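Local coordinates for protein arginase (Trypanosoma brucei brucei, PDB 4RHJ) that is of unknown function but has the arginase-deacetylase fold, having evolved without the binuclear manganese cluster of true arginases, at residues Thr147-Glu152 with Pro180-Leu184. Numbering follows the deposited sequence.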
loop_
_atom_site.group_PDB
_atom_site.type_symbol
_atom_site.label_atom_id
_atom_site.label_comp_id
_atom_site.label_asym_id
_atom_site.label_seq_id
_atom_site.Cartn_x
_atom_site.Cartn_y
_atom_site.Cartn_z
ATOM N N THR A 147 -17.993 -2.045 21.230
ATOM C CA THR A 147 -17.151 -3.036 21.882
ATOM C C THR A 147 -17.645 -3.152 23.306
ATOM O O THR A 147 -17.951 -4.240 23.775
ATOM C CB THR A 147 -15.665 -2.665 21.823
ATOM O OG1 THR A 147 -15.178 -2.942 20.502
ATOM C CG2 THR A 147 -14.849 -3.479 22.850
ATOM N N LEU A 148 -17.787 -2.003 23.951
ATOM C CA LEU A 148 -18.310 -1.897 25.305
ATOM C C LEU A 148 -19.636 -2.647 25.512
ATOM O O LEU A 148 -19.739 -3.485 26.395
ATOM C CB LEU A 148 -18.471 -0.410 25.653
ATOM C CG LEU A 148 -19.144 0.012 26.955
ATOM C CD1 LEU A 148 -18.515 -0.683 28.155
ATOM C CD2 LEU A 148 -19.057 1.521 27.088
ATOM N N SER A 149 -20.635 -2.355 24.682
ATOM C CA SER A 149 -21.985 -2.907 24.847
ATOM C C SER A 149 -22.056 -4.419 24.674
ATOM O O SER A 149 -22.733 -5.105 25.434
ATOM C CB SER A 149 -22.947 -2.260 23.852
ATOM O OG SER A 149 -22.552 -0.938 23.538
ATOM N N MET A 150 -21.360 -4.922 23.655
ATOM C CA MET A 150 -21.425 -6.332 23.254
ATOM C C MET A 150 -20.750 -7.271 24.253
ATOM O O MET A 150 -21.266 -8.356 24.563
ATOM C CB MET A 150 -20.789 -6.514 21.870
ATOM C CG MET A 150 -21.518 -5.793 20.724
ATOM S SD MET A 150 -20.633 -5.949 19.155
ATOM C CE MET A 150 -20.823 -7.694 18.813
ATOM N N VAL A 151 -19.596 -6.857 24.750
ATOM C CA VAL A 151 -18.930 -7.602 25.805
ATOM C C VAL A 151 -19.688 -7.469 27.137
ATOM O O VAL A 151 -19.617 -8.358 27.981
ATOM C CB VAL A 151 -17.462 -7.145 25.972
ATOM C CG1 VAL A 151 -17.419 -5.708 26.263
ATOM C CG2 VAL A 151 -16.756 -7.921 27.084
ATOM N N GLU A 152 -20.446 -6.387 27.328
ATOM C CA GLU A 152 -21.216 -6.251 28.572
ATOM C C GLU A 152 -22.509 -7.068 28.581
ATOM O O GLU A 152 -22.964 -7.490 29.644
ATOM C CB GLU A 152 -21.518 -4.786 28.858
ATOM C CG GLU A 152 -20.358 -4.096 29.545
ATOM C CD GLU A 152 -20.752 -2.816 30.200
ATOM O OE1 GLU A 152 -21.567 -2.085 29.606
ATOM O OE2 GLU A 152 -20.245 -2.542 31.305
ATOM N N PRO A 180 -14.031 2.748 25.108
ATOM C CA PRO A 180 -14.724 1.501 25.440
ATOM C C PRO A 180 -13.867 0.394 26.060
ATOM O O PRO A 180 -14.430 -0.502 26.666
ATOM C CB PRO A 180 -15.271 1.050 24.083
ATOM C CG PRO A 180 -14.361 1.636 23.119
ATOM C CD PRO A 180 -13.963 2.963 23.657
ATOM N N LEU A 181 -12.551 0.434 25.913
ATOM C CA LEU A 181 -11.706 -0.594 26.519
ATOM C C LEU A 181 -11.298 -0.173 27.937
ATOM O O LEU A 181 -11.228 -0.992 28.861
ATOM C CB LEU A 181 -10.476 -0.845 25.647
ATOM C CG LEU A 181 -10.635 -0.363 24.206
ATOM C CD1 LEU A 181 -9.288 -0.057 23.584
ATOM C CD2 LEU A 181 -11.402 -1.391 23.387
ATOM N N ARG A 182 -11.030 1.121 28.087
ATOM C CA ARG A 182 -10.785 1.739 29.379
ATOM C C ARG A 182 -11.970 1.526 30.331
ATOM O O ARG A 182 -11.798 1.338 31.536
ATOM C CB ARG A 182 -10.511 3.230 29.188
ATOM C CG ARG A 182 -10.344 4.013 30.461
ATOM C CD ARG A 182 -9.185 3.498 31.259
ATOM N NE ARG A 182 -9.013 4.260 32.488
ATOM C CZ ARG A 182 -8.269 5.356 32.584
ATOM N NH1 ARG A 182 -7.623 5.819 31.519
ATOM N NH2 ARG A 182 -8.170 5.985 33.745
ATOM N N VAL A 183 -13.177 1.554 29.780
ATOM C CA VAL A 183 -14.370 1.362 30.583
ATOM C C VAL A 183 -14.468 -0.084 31.044
ATOM O O VAL A 183 -14.874 -0.361 32.169
ATOM C CB VAL A 183 -15.648 1.745 29.814
ATOM C CG1 VAL A 183 -16.885 1.430 30.638
ATOM C CG2 VAL A 183 -15.612 3.215 29.451
ATOM N N LEU A 184 -14.086 -1.013 30.180
ATOM C CA LEU A 184 -14.224 -2.420 30.515
ATOM C C LEU A 184 -13.189 -2.837 31.544
ATOM O O LEU A 184 -13.519 -3.504 32.518
ATOM C CB LEU A 184 -14.115 -3.281 29.260
ATOM C CG LEU A 184 -15.241 -3.017 28.264
ATOM C CD1 LEU A 184 -14.871 -3.585 26.920
ATOM C CD2 LEU A 184 -16.546 -3.583 28.776
#
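Leu184 reaches from helix 180-184 to the side chains of Val151 and Leu148, and its two methyls do most of the touching. CD1 and CD2 straddle one branch of Val151, CG1, each at 3.4 Å from it, tighter than usual van der Waals contact; the two side chains pass each other in opposite directions. Val151 CG1 stands between its own backbone N and carbonyl carbon (chi1 58°), the rotation that turns this methyl to the leucine fork. Leu184 CD2 also meets Leu148 CD1 at 3.6 Å and, farther out, the aliphatic CG of Glu152 at 3.9 Å.

Leu148 crosses Val183 at about a right angle, its CD1 lying 3.6 Å from Val183 CG1. At the N-terminal end of the two segments, Leu148 CB packs on Pro180 CB at 3.9 Å, where the CA atoms of the two segments are nearest each other. Thr147 makes its nearer contacts through its methyl: CG2 lies 4.1 Å from both Leu181 CD2 and Leu184 CD1.

No hydrogen bond joins the segments; their polar groups look elsewhere. Thr147 OG1 is hydrogen-bonded to Ser242 OG, and Glu152 OE1 to Tyr120 OH on helix 116-131. On strand 163-168 of the parallel sheet, Val151 touches Ile163, and Thr147 and Leu184 touch Ile165.

Helices 148-157 and 180-186 flank strand 163-168 in sequence and pack on one face of the α/β sheet, their short segments inclined by 34°. The side-chain contacts are apolar, so this contact itself rests on close packing and burial of carbon surface rather than on directional bonds.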